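Local coordinates for putative uncharacterized protein (Bacteroides vulgatus, PDB 4F7A) that probably binds glycans, possibly mucin O-glycans, at the outer membrane as a SusD-type lipoprotein built on a TPR-like helical scaffold, at residues I185-C190 with S244-Q249; I32-D37 with W86-N91; F339-A344 with K352-K357; M209-S212 with L218-S221. All blocks are in the same frame, centred on the assembly; numbering follows the deposited sequence. Where two conformers were deposited one is given.

Interaction 1 (I185-C190 with S244-Q249). With ACT (acetate ion), chain F.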
loop_
_atom_site.group_PDB
_atom_site.type_symbol
_atom_site.label_atom_id
_atom_site.label_comp_id
_atom_site.label_asym_id
_atom_site.label_seq_id
_atom_site.Cartn_x
_atom_site.Cartn_y
_atom_site.Cartn_z
ATOM N N ILE A 185 17.140 -0.408 16.734
ATOM C CA ILE A 185 16.548 0.175 15.529
ATOM C C ILE A 185 15.179 -0.410 15.208
ATOM O O ILE A 185 14.589 -0.065 14.181
ATOM C CB ILE A 185 17.485 0.021 14.277
ATOM C CG1 ILE A 185 17.763 -1.445 13.965
ATOM C CG2 ILE A 185 18.780 0.735 14.504
ATOM C CD1 ILE A 185 18.457 -1.670 12.581
ATOM N N ASN A 186 14.639 -1.242 16.091
ATOM C CA ASN A 186 13.354 -1.883 15.813
ATOM C C ASN A 186 12.157 -0.948 16.029
ATOM O O ASN A 186 11.629 -0.856 17.131
ATOM C CB ASN A 186 13.171 -3.118 16.691
ATOM C CG ASN A 186 11.912 -3.896 16.336
ATOM O OD1 ASN A 186 11.307 -3.645 15.285
ATOM N ND2 ASN A 186 11.514 -4.833 17.200
HETATM N N MSE A 187 11.716 -0.277 14.980
HETATM C CA MSE A 187 10.388 0.351 14.991
HETATM C C MSE A 187 9.419 -0.291 14.012
HETATM O O MSE A 187 8.382 0.294 13.746
HETATM C CB MSE A 187 10.490 1.844 14.633
HETATM C CG MSE A 187 11.145 2.668 15.684
HETATM SE SE MSE A 187 11.233 4.513 15.062
HETATM C CE MSE A 187 9.385 4.861 14.594
ATOM N N CYS A 188 9.727 -1.473 13.487
ATOM C CA CYS A 188 8.862 -2.091 12.466
ATOM C C CYS A 188 8.470 -3.530 12.799
ATOM O O CYS A 188 7.987 -4.246 11.924
ATOM C CB CYS A 188 9.505 -2.018 11.083
ATOM S SG CYS A 188 11.080 -2.877 11.001
ATOM N N ASN A 189 8.626 -3.922 14.064
ATOM C CA ASN A 189 8.290 -5.280 14.548
ATOM C C ASN A 189 9.239 -6.336 13.954
ATOM O O ASN A 189 8.814 -7.442 13.592
ATOM C CB ASN A 189 6.813 -5.623 14.324
ATOM C CG ASN A 189 6.352 -6.872 15.100
ATOM O OD1 ASN A 189 6.867 -7.173 16.181
ATOM N ND2 ASN A 189 5.370 -7.583 14.555
ATOM N N CYS A 190 10.534 -5.970 13.876
ATOM C CA CYS A 190 11.619 -6.891 13.518
ATOM C C CYS A 190 12.663 -6.884 14.639
ATOM O O CYS A 190 13.592 -6.073 14.649
ATOM C CB CYS A 190 12.252 -6.528 12.177
ATOM S SG CYS A 190 11.163 -6.798 10.788
ATOM N N SER A 244 5.856 1.561 14.845
ATOM C CA SER A 244 5.553 2.123 16.163
ATOM C C SER A 244 6.808 2.397 16.953
ATOM O O SER A 244 7.867 1.804 16.709
ATOM C CB SER A 244 4.626 1.201 16.976
ATOM O OG SER A 244 5.271 -0.026 17.326
ATOM N N GLY A 245 6.659 3.287 17.926
ATOM C CA GLY A 245 7.705 3.573 18.903
ATOM C C GLY A 245 8.335 4.935 18.658
ATOM O O GLY A 245 8.033 5.613 17.659
ATOM N N LYS A 246 9.201 5.326 19.583
ATOM C CA LYS A 246 9.925 6.605 19.540
ATOM C C LYS A 246 9.023 7.831 19.350
ATOM O O LYS A 246 9.411 8.800 18.700
ATOM C CB LYS A 246 11.049 6.555 18.491
ATOM C CG LYS A 246 12.153 5.526 18.826
ATOM C CD LYS A 246 13.415 5.757 17.990
ATOM C CE LYS A 246 14.548 4.827 18.364
ATOM N NZ LYS A 246 15.364 5.390 19.478
ATOM N N GLY A 247 7.831 7.784 19.927
ATOM C CA GLY A 247 6.872 8.892 19.819
ATOM C C GLY A 247 6.059 8.969 18.520
ATOM O O GLY A 247 5.232 9.869 18.364
ATOM N N TYR A 248 6.266 8.033 17.589
ATOM C CA TYR A 248 5.466 7.987 16.356
ATOM C C TYR A 248 3.980 7.931 16.681
ATOM O O TYR A 248 3.568 7.234 17.583
ATOM C CB TYR A 248 5.831 6.763 15.538
ATOM C CG TYR A 248 5.057 6.580 14.257
ATOM C CD1 TYR A 248 5.405 7.282 13.100
ATOM C CD2 TYR A 248 4.005 5.674 14.180
ATOM C CE1 TYR A 248 4.732 7.086 11.911
ATOM C CE2 TYR A 248 3.313 5.476 12.977
ATOM C CZ TYR A 248 3.688 6.172 11.848
ATOM O OH TYR A 248 3.002 5.965 10.667
ATOM N N GLN A 249 3.183 8.674 15.939
ATOM C CA GLN A 249 1.729 8.642 16.093
ATOM C C GLN A 249 1.170 8.199 14.752
ATOM O O GLN A 249 1.688 8.603 13.704
ATOM C CB GLN A 249 1.201 10.040 16.443
ATOM C CG GLN A 249 1.787 10.674 17.720
ATOM C CD GLN A 249 1.275 10.028 18.972
ATOM O OE1 GLN A 249 0.289 10.485 19.559
ATOM N NE2 GLN A 249 1.936 8.951 19.402
HETATM C C ACT F . 5.780 5.472 22.356
HETATM O O ACT F . 6.270 5.554 21.196
HETATM O OXT ACT F . 5.937 6.471 23.106
HETATM C CH3 ACT F . 5.029 4.260 22.831
HETATM O O HOH W 1 9.624 0.417 18.582
#

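Interaction 2 (I32-D37 with W86-N91)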
loop_
_atom_site.group_PDB
_atom_site.type_symbol
_atom_site.label_atom_id
_atom_site.label_comp_id
_atom_site.label_asym_id
_atom_site.label_seq_id
_atom_site.Cartn_x
_atom_site.Cartn_y
_atom_site.Cartn_z
ATOM N N ILE A 32 7.877 6.305 6.237
ATOM C CA ILE A 32 7.261 5.393 5.236
ATOM C C ILE A 32 5.735 5.669 5.128
ATOM O O ILE A 32 5.282 6.169 4.107
ATOM C CB ILE A 32 7.556 3.911 5.554
ATOM C CG1 ILE A 32 9.067 3.643 5.515
ATOM C CG2 ILE A 32 6.773 2.968 4.578
ATOM C CD1 ILE A 32 9.498 2.321 6.231
ATOM N N TYR A 33 4.969 5.304 6.170
ATOM C CA TYR A 33 3.558 5.759 6.378
ATOM C C TYR A 33 3.720 7.078 7.101
ATOM O O TYR A 33 3.731 7.159 8.356
ATOM C CB TYR A 33 2.817 4.763 7.235
ATOM C CG TYR A 33 1.290 4.823 7.282
ATOM C CD1 TYR A 33 0.504 4.352 6.222
ATOM C CD2 TYR A 33 0.642 5.229 8.429
ATOM C CE1 TYR A 33 -0.881 4.333 6.309
ATOM C CE2 TYR A 33 -0.731 5.204 8.523
ATOM C CZ TYR A 33 -1.487 4.751 7.465
ATOM O OH TYR A 33 -2.850 4.724 7.595
ATOM N N PHE A 34 3.932 8.088 6.273
ATOM C CA PHE A 34 4.693 9.267 6.650
ATOM C C PHE A 34 4.062 9.996 7.810
ATOM O O PHE A 34 2.920 10.428 7.726
ATOM C CB PHE A 34 4.799 10.210 5.449
ATOM C CG PHE A 34 5.679 11.398 5.691
ATOM C CD1 PHE A 34 5.179 12.526 6.321
ATOM C CD2 PHE A 34 7.001 11.396 5.278
ATOM C CE1 PHE A 34 5.975 13.621 6.551
ATOM C CE2 PHE A 34 7.812 12.500 5.509
ATOM C CZ PHE A 34 7.302 13.611 6.136
ATOM N N ASN A 35 4.805 10.131 8.903
ATOM C CA ASN A 35 4.389 11.056 9.962
ATOM C C ASN A 35 5.591 11.589 10.712
ATOM O O ASN A 35 5.614 11.673 11.950
ATOM C CB ASN A 35 3.358 10.419 10.881
ATOM C CG ASN A 35 2.388 11.441 11.462
ATOM O OD1 ASN A 35 2.134 12.496 10.851
ATOM N ND2 ASN A 35 1.819 11.131 12.630
ATOM N N TYR A 36 6.586 11.976 9.926
ATOM C CA TYR A 36 7.820 12.529 10.420
ATOM C C TYR A 36 7.702 14.037 10.538
ATOM O O TYR A 36 7.343 14.721 9.571
ATOM C CB TYR A 36 8.968 12.169 9.461
ATOM C CG TYR A 36 10.250 12.930 9.745
ATOM C CD1 TYR A 36 11.000 12.658 10.882
ATOM C CD2 TYR A 36 10.679 13.940 8.906
ATOM C CE1 TYR A 36 12.166 13.376 11.171
ATOM C CE2 TYR A 36 11.837 14.657 9.181
ATOM C CZ TYR A 36 12.572 14.363 10.306
ATOM O OH TYR A 36 13.700 15.075 10.568
ATOM N N ASP A 37 8.013 14.558 11.725
ATOM C CA ASP A 37 7.918 15.987 12.009
ATOM C C ASP A 37 9.271 16.658 11.740
ATOM O O ASP A 37 10.202 16.504 12.539
ATOM C CB ASP A 37 7.522 16.198 13.474
ATOM C CG ASP A 37 7.169 17.653 13.806
ATOM O OD1 ASP A 37 7.480 18.589 13.031
ATOM O OD2 ASP A 37 6.547 17.857 14.871
ATOM N N TRP A 86 5.936 12.155 -3.416
ATOM C CA TRP A 86 7.249 12.492 -3.986
ATOM C C TRP A 86 8.006 13.514 -3.112
ATOM O O TRP A 86 9.129 13.251 -2.653
ATOM C CB TRP A 86 7.096 13.052 -5.424
ATOM C CG TRP A 86 8.416 13.344 -6.076
ATOM C CD1 TRP A 86 9.236 14.404 -5.817
ATOM C CD2 TRP A 86 9.064 12.575 -7.103
ATOM N NE1 TRP A 86 10.362 14.329 -6.605
ATOM C CE2 TRP A 86 10.283 13.214 -7.398
ATOM C CE3 TRP A 86 8.731 11.404 -7.796
ATOM C CZ2 TRP A 86 11.180 12.726 -8.358
ATOM C CZ3 TRP A 86 9.656 10.895 -8.745
ATOM C CH2 TRP A 86 10.848 11.561 -9.014
ATOM N N ASN A 87 7.371 14.650 -2.852
ATOM C CA ASN A 87 8.054 15.785 -2.233
ATOM C C ASN A 87 8.571 15.452 -0.820
ATOM O O ASN A 87 9.742 15.698 -0.481
ATOM C CB ASN A 87 7.130 17.002 -2.161
ATOM C CG ASN A 87 6.783 17.587 -3.531
ATOM O OD1 ASN A 87 7.436 17.287 -4.538
ATOM N ND2 ASN A 87 5.743 18.441 -3.570
ATOM N N TYR A 88 7.695 14.878 -0.004
ATOM C CA TYR A 88 8.048 14.568 1.373
ATOM C C TYR A 88 9.103 13.483 1.450
ATOM O O TYR A 88 10.010 13.549 2.277
ATOM C CB TYR A 88 6.794 14.220 2.187
ATOM C CG TYR A 88 5.859 15.411 2.374
ATOM C CD1 TYR A 88 6.354 16.669 2.703
ATOM C CD2 TYR A 88 4.476 15.281 2.215
ATOM C CE1 TYR A 88 5.499 17.771 2.858
ATOM C CE2 TYR A 88 3.610 16.369 2.398
ATOM C CZ TYR A 88 4.130 17.610 2.707
ATOM O OH TYR A 88 3.293 18.701 2.870
ATOM N N THR A 89 8.996 12.480 0.597
ATOM C CA THR A 89 9.924 11.384 0.617
ATOM C C THR A 89 11.320 11.847 0.166
ATOM O O THR A 89 12.305 11.559 0.834
ATOM C CB THR A 89 9.439 10.199 -0.232
ATOM O OG1 THR A 89 8.175 9.735 0.264
ATOM C CG2 THR A 89 10.437 9.068 -0.150
ATOM N N TYR A 90 11.402 12.600 -0.924
ATOM C CA TYR A 90 12.694 13.088 -1.400
ATOM C C TYR A 90 13.267 14.212 -0.544
ATOM O O TYR A 90 14.475 14.308 -0.399
ATOM C CB TYR A 90 12.621 13.513 -2.862
ATOM C CG TYR A 90 12.672 12.320 -3.794
ATOM C CD1 TYR A 90 13.857 11.592 -3.957
ATOM C CD2 TYR A 90 11.547 11.910 -4.486
ATOM C CE1 TYR A 90 13.903 10.491 -4.824
ATOM C CE2 TYR A 90 11.571 10.828 -5.344
ATOM C CZ TYR A 90 12.753 10.116 -5.508
ATOM O OH TYR A 90 12.768 9.049 -6.369
ATOM N N ASN A 91 12.413 15.033 0.054
ATOM C CA ASN A 91 12.917 16.098 0.918
ATOM C C ASN A 91 13.477 15.579 2.231
ATOM O O ASN A 91 14.508 16.063 2.687
ATOM C CB ASN A 91 11.836 17.153 1.191
ATOM C CG ASN A 91 11.644 18.087 0.015
ATOM O OD1 ASN A 91 12.521 18.190 -0.833
ATOM N ND2 ASN A 91 10.501 18.739 -0.057
#

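Interaction 3 (F339-A344 with K352-K357)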
loop_
_atom_site.group_PDB
_atom_site.type_symbol
_atom_site.label_atom_id
_atom_site.label_comp_id
_atom_site.label_asym_id
_atom_site.label_seq_id
_atom_site.Cartn_x
_atom_site.Cartn_y
_atom_site.Cartn_z
ATOM N N PHE A 339 -1.770 -14.486 0.634
ATOM C CA PHE A 339 -2.463 -14.209 -0.635
ATOM C C PHE A 339 -1.462 -14.086 -1.798
ATOM O O PHE A 339 -1.779 -14.418 -2.933
ATOM C CB PHE A 339 -3.337 -12.960 -0.525
ATOM C CG PHE A 339 -4.529 -13.124 0.377
ATOM C CD1 PHE A 339 -5.474 -14.099 0.119
ATOM C CD2 PHE A 339 -4.697 -12.325 1.490
ATOM C CE1 PHE A 339 -6.577 -14.265 0.953
ATOM C CE2 PHE A 339 -5.808 -12.461 2.318
ATOM C CZ PHE A 339 -6.743 -13.438 2.056
ATOM N N LEU A 340 -0.258 -13.590 -1.515
ATOM C CA LEU A 340 0.807 -13.560 -2.518
ATOM C C LEU A 340 1.208 -14.985 -2.886
ATOM O O LEU A 340 1.410 -15.305 -4.058
ATOM C CB LEU A 340 2.026 -12.761 -2.011
ATOM C CG LEU A 340 1.845 -11.248 -1.934
ATOM C CD1 LEU A 340 2.926 -10.549 -1.049
ATOM C CD2 LEU A 340 1.806 -10.663 -3.365
ATOM N N ARG A 341 1.338 -15.850 -1.887
ATOM C CA ARG A 341 1.612 -17.257 -2.135
ATOM C C ARG A 341 0.473 -17.925 -2.907
ATOM O O ARG A 341 0.720 -18.753 -3.788
ATOM C CB ARG A 341 1.858 -17.994 -0.828
ATOM C CG ARG A 341 3.159 -17.598 -0.174
ATOM C CD ARG A 341 3.216 -17.958 1.295
ATOM N NE ARG A 341 3.424 -19.370 1.559
ATOM C CZ ARG A 341 3.870 -19.858 2.720
ATOM N NH1 ARG A 341 4.123 -19.063 3.748
ATOM N NH2 ARG A 341 4.077 -21.166 2.853
ATOM N N ALA A 342 -0.770 -17.541 -2.606
ATOM C CA ALA A 342 -1.911 -18.080 -3.349
ATOM C C ALA A 342 -1.808 -17.716 -4.837
ATOM O O ALA A 342 -2.054 -18.539 -5.730
ATOM C CB ALA A 342 -3.239 -17.567 -2.758
ATOM N N GLU A 343 -1.454 -16.471 -5.117
ATOM C CA GLU A 343 -1.337 -16.061 -6.489
ATOM C C GLU A 343 -0.162 -16.757 -7.174
ATOM O O GLU A 343 -0.251 -17.131 -8.353
ATOM C CB GLU A 343 -1.166 -14.536 -6.589
ATOM C CG GLU A 343 -0.986 -14.078 -8.065
ATOM C CD GLU A 343 -0.968 -12.565 -8.249
ATOM O OE1 GLU A 343 -1.056 -11.824 -7.246
ATOM O OE2 GLU A 343 -0.841 -12.128 -9.430
ATOM N N ALA A 344 0.950 -16.881 -6.463
ATOM C CA ALA A 344 2.126 -17.553 -7.025
ATOM C C ALA A 344 1.749 -18.978 -7.423
ATOM O O ALA A 344 2.123 -19.447 -8.501
ATOM C CB ALA A 344 3.319 -17.534 -6.048
ATOM N N LYS A 352 6.944 -23.878 -3.475
ATOM C CA LYS A 352 6.487 -24.737 -2.381
ATOM C C LYS A 352 5.373 -25.639 -2.857
ATOM O O LYS A 352 4.645 -25.297 -3.779
ATOM C CB LYS A 352 5.962 -23.890 -1.230
ATOM C CG LYS A 352 7.008 -22.995 -0.589
ATOM C CD LYS A 352 6.418 -22.215 0.571
ATOM C CE LYS A 352 7.483 -21.518 1.392
ATOM N NZ LYS A 352 8.276 -22.461 2.228
ATOM N N ASN A 353 5.197 -26.750 -2.164
ATOM C CA ASN A 353 4.145 -27.702 -2.470
ATOM C C ASN A 353 2.840 -27.296 -1.782
ATOM O O ASN A 353 2.443 -27.897 -0.781
ATOM C CB ASN A 353 4.562 -29.114 -2.014
ATOM C CG ASN A 353 5.883 -29.584 -2.650
ATOM O OD1 ASN A 353 6.199 -29.228 -3.787
ATOM N ND2 ASN A 353 6.649 -30.416 -1.911
ATOM N N GLU A 354 2.203 -26.246 -2.299
ATOM C CA GLU A 354 0.986 -25.707 -1.710
ATOM C C GLU A 354 0.087 -25.129 -2.806
ATOM O O GLU A 354 0.558 -24.565 -3.790
ATOM C CB GLU A 354 1.325 -24.651 -0.647
ATOM C CG GLU A 354 2.088 -23.427 -1.187
ATOM C CD GLU A 354 2.686 -22.543 -0.089
ATOM O OE1 GLU A 354 2.846 -23.000 1.071
ATOM O OE2 GLU A 354 3.014 -21.381 -0.406
ATOM N N SER A 355 -1.213 -25.298 -2.634
ATOM C CA SER A 355 -2.168 -24.912 -3.643
ATOM C C SER A 355 -2.656 -23.501 -3.408
ATOM O O SER A 355 -2.549 -22.949 -2.295
ATOM C CB SER A 355 -3.359 -25.863 -3.660
ATOM O OG SER A 355 -4.186 -25.686 -2.522
ATOM N N ALA A 356 -3.195 -22.922 -4.474
ATOM C CA ALA A 356 -3.842 -21.637 -4.380
ATOM C C ALA A 356 -4.935 -21.662 -3.304
ATOM O O ALA A 356 -5.030 -20.707 -2.528
ATOM C CB ALA A 356 -4.403 -21.174 -5.727
ATOM N N LYS A 357 -5.743 -22.728 -3.238
ATOM C CA LYS A 357 -6.838 -22.758 -2.251
ATOM C C LYS A 357 -6.303 -22.735 -0.828
ATOM O O LYS A 357 -6.794 -21.955 0.002
ATOM C CB LYS A 357 -7.764 -23.965 -2.435
ATOM C CG LYS A 357 -9.052 -23.869 -1.610
ATOM C CD LYS A 357 -9.997 -25.029 -1.869
ATOM C CE LYS A 357 -11.235 -24.974 -0.965
ATOM N NZ LYS A 357 -10.913 -25.328 0.432
#

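Interaction 4 (M209-S212 with L218-S221)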
loop_
_atom_site.group_PDB
_atom_site.type_symbol
_atom_site.label_atom_id
_atom_site.label_comp_id
_atom_site.label_asym_id
_atom_site.label_seq_id
_atom_site.Cartn_x
_atom_site.Cartn_y
_atom_site.Cartn_z
HETATM N N MSE A 209 5.195 -10.604 -7.383
HETATM C CA MSE A 209 3.844 -10.682 -7.902
HETATM C C MSE A 209 3.466 -9.409 -8.644
HETATM O O MSE A 209 2.812 -9.475 -9.686
HETATM C CB MSE A 209 2.829 -11.019 -6.835
HETATM C CG MSE A 209 2.970 -12.408 -6.269
HETATM SE SE MSE A 209 2.989 -13.861 -7.546
HETATM C CE MSE A 209 4.882 -14.083 -7.677
ATOM N N ARG A 210 3.931 -8.260 -8.168
ATOM C CA ARG A 210 3.679 -7.011 -8.878
ATOM C C ARG A 210 4.114 -7.086 -10.352
ATOM O O ARG A 210 3.421 -6.588 -11.225
ATOM C CB ARG A 210 4.396 -5.820 -8.233
ATOM C CG ARG A 210 3.937 -4.463 -8.854
ATOM C CD ARG A 210 2.717 -3.867 -8.149
ATOM N NE ARG A 210 3.143 -3.275 -6.894
ATOM C CZ ARG A 210 2.734 -3.629 -5.677
ATOM N NH1 ARG A 210 1.827 -4.577 -5.496
ATOM N NH2 ARG A 210 3.249 -3.019 -4.615
ATOM N N VAL A 211 5.277 -7.683 -10.620
ATOM C CA VAL A 211 5.815 -7.694 -11.981
ATOM C C VAL A 211 5.357 -8.924 -12.782
ATOM O O VAL A 211 5.802 -9.101 -13.905
ATOM C CB VAL A 211 7.367 -7.600 -12.027
ATOM C CG1 VAL A 211 7.849 -6.393 -11.220
ATOM C CG2 VAL A 211 8.019 -8.878 -11.538
ATOM N N SER A 212 4.469 -9.753 -12.218
ATOM C CA SER A 212 4.113 -11.049 -12.841
ATOM C C SER A 212 3.401 -10.956 -14.190
ATOM O O SER A 212 3.554 -11.864 -15.009
ATOM C CB SER A 212 3.312 -11.936 -11.881
ATOM O OG SER A 212 2.092 -11.318 -11.513
ATOM N N LEU A 218 11.092 -12.703 -14.584
ATOM C CA LEU A 218 11.563 -12.025 -13.358
ATOM C C LEU A 218 10.720 -12.402 -12.153
ATOM O O LEU A 218 11.259 -12.715 -11.086
ATOM C CB LEU A 218 11.494 -10.507 -13.523
ATOM C CG LEU A 218 12.114 -9.588 -12.447
ATOM C CD1 LEU A 218 13.591 -9.966 -12.140
ATOM C CD2 LEU A 218 12.012 -8.127 -12.926
ATOM N N ALA A 219 9.399 -12.352 -12.311
ATOM C CA ALA A 219 8.494 -12.752 -11.226
ATOM C C ALA A 219 8.824 -14.157 -10.741
ATOM O O ALA A 219 8.815 -14.422 -9.541
ATOM C CB ALA A 219 7.012 -12.678 -11.695
ATOM N N THR A 220 9.096 -15.061 -11.683
ATOM C CA THR A 220 9.350 -16.467 -11.358
ATOM C C THR A 220 10.636 -16.587 -10.554
ATOM O O THR A 220 10.653 -17.248 -9.506
ATOM C CB THR A 220 9.395 -17.344 -12.628
ATOM O OG1 THR A 220 8.166 -17.189 -13.364
ATOM C CG2 THR A 220 9.641 -18.858 -12.299
ATOM N N SER A 221 11.703 -15.939 -11.034
ATOM C CA SER A 221 13.002 -16.036 -10.365
ATOM C C SER A 221 12.961 -15.387 -8.982
ATOM O O SER A 221 13.528 -15.938 -8.020
ATOM C CB SER A 221 14.139 -15.443 -11.215
ATOM O OG SER A 221 13.849 -14.126 -11.628
#

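Interaction 1 (I185-C190 with S244-Q249)
M187, a selenomethionine, reaches across to the 244-249 loop with both its backbone and its side chain. The direct polar link is backbone to backbone: S244 N donates to M187 O at 3.0 Å with an N-H...O angle of 162°. A water seconds it, donating to N186 O at 2.8 Å and to S244 O at 2.9 Å, which makes a bridge between the two carbonyls.

The packing part belongs to the M187 side chain. Its CG lies anti to the carbonyl carbon (chi1 -70°), and the bend at chi3 carries CE in over the turn, 3.4 Å from G245 O and 4.1 Å from Y248 CB. SE rests on the aliphatic stem of K246, with CD at 3.9 Å, the two chains crossing at about a right angle.

Bonds inside each loop fix these shapes. N186 OD1 accepts from C188 N, an Asx turn, and from C190 N on the opposite face of its amide plane. G245 to Y248 form a type I' turn, closed by Y248 N to G245 O at 3.0 Å. G247 N also donates to an acetate, probably from the crystallisation liquor.

The contact joins the loop before helix 193-210 to the loop leaving strand 241-243, against helix 15-30: Q29 receives M187 N, K30 binds K246 O, and M187 also touches I243 of the strand.

Interaction 2 (I32-D37 with W86-N91)
F34 lies with one ring face against the beta carbon of Y88, and this is an apolar contact with no hydrogen bond across it. Y88 CB stands 4.1 Å from the F34 ring centroid, 20° off the ring normal, so it is a CH-pi contact over the face; the nearest ring atom, CE2, is 3.9 Å from Y88 CB. The two rings add little, since their planes are only 23° apart but slid until the centroids are 5.5 Å from each other. With CG anti to the carbonyl carbon (chi1 -67°), the Y88 ring leads off from the contact, leaving its CB to do the touching. The other face of F34 has Y36 N above it, 3.8 Å from the plane. Were F34 an alanine, Y88 CB would probably lose its aromatic cover and a gap is likely to open between loop and helix.

Farther out, the loop is fixed by I32 O to R127, Y33 O to Y248 and N35 to T43 and Q249, while Y88 packs on W44 and P45 of helix 44-51. The arrangement is loop-on-helix packing within the TPR-like, mainly helical SusD fold, where the connection from helix 15-30 to helix 44-51 leans on helix 84-104.

Interaction 3 (F339-A344 with K352-K357)
Two consecutive helices, 334-346 and 356-371, meet here where the loop between them folds back on the first, and a side-on salt bridge between R341 and E354 is the main polar link. R341 NE donates to E354 OE2 at 2.8 Å and 172°, with the oxygen in the guanidinium plane. R341 NH2 donates to E354 OE1, also at 2.8 Å but bent to 154°, meeting the syn lone pair of that oxygen. Each nitrogen therefore has its own oxygen, and the two planes lie only 25° apart, a nearly coplanar bidentate pairing. A bend at chi3 turns the R341 head so that its NE edge faces the carboxylate, which arrives at the end of an E354 chain extended beyond CG.

K352 lies over one face of the guanidinium, its CD 3.4 Å from R341 NH2. K352 NZ lies 4.4 Å from R341 NH2, like charges that the carboxylate of E354 probably offsets in part.

The pairing stands where one helix hands over to the next in a helical hairpin of this TPR-like fold. S355 is the N-cap of the second helix, and just past it the backbones approach closely: A342 and A356 have their CA atoms 4.2 Å apart, and A356 CB meets A342 O at 3.5 Å.

A leucine in place of R341 would probably leave E354 without its cationic mate and E235, which pairs with R341 NH1, without this partner. W338 gives R341 a cation-pi contact, while N350 ND2 bonds both E354 OE2 and R341 O.

Interaction 4 (M209-S212 with L218-S221)
V211 turns CG1 anti to its carbonyl carbon (chi1 -53°), and this places CG2 between the backbone N and C, facing helix 216-228. From there CG2 touches A219 at 3.8 Å from its N and 3.9 Å from its CB, and L218 at 4.3 Å from its CG. The setting is two consecutive helices joined by a short loop, 211-215: helix 193-210 ends, the chain turns within a few residues, and helix 216-228 packs back against that end, within the mainly helical, TPR-like SusD fold.

A219 is the residue most covered by the other segment, and its small size permits the approach. Its CB lies 3.5 Å from S212 CA and 3.8 Å from S212 CB, with the CA atoms of S212 and A219 5.0 Å apart. No hydrogen bond crosses between the segments, so the evidence is for apolar packing alone. The selenomethionine M209 adds a marginal touch, since its side chain starts away from the second helix and only its CE comes round, near A219 O.

Around the contact, V211 also meets W503 and Y155, L218 packs on F159, and M209 lies on L340 and A344 of helix 334-346. S212 touches E343 of that same helix and R444 of helix 435-445.

The end of the first helix is secured by a doubly used acceptor: M209 O takes S212 N at 3.0 Å and also S212 OG at 2.7 Å, the hydroxyl lying in the carbonyl plane on a lone pair, with a C=O...O angle of 139°.

In the fold
Interactions 3 and 4 lie on the same side of the chain's centre, 14 Å apart between centres, and touch directly: L340 CD2 meets M209 CG at 3.6 Å. Both join successive helices, yet interaction 4 is buried and apolar across its segments, whereas interaction 3 is partly buried, with a salt bridge as its main polar link. Interactions 1 and 2 form the other pair, meeting through Y248 OH to Y33 O and Q249 O to N35 ND2, each 2.7 Å and probably hydrogen bonds; both are partly buried and use loops around helix 15-30, one with backbone and water bonds plus selenomethionine packing, the other with aromatic packing. Interactions 2 and 3 sit on opposite sides of the chain's centre.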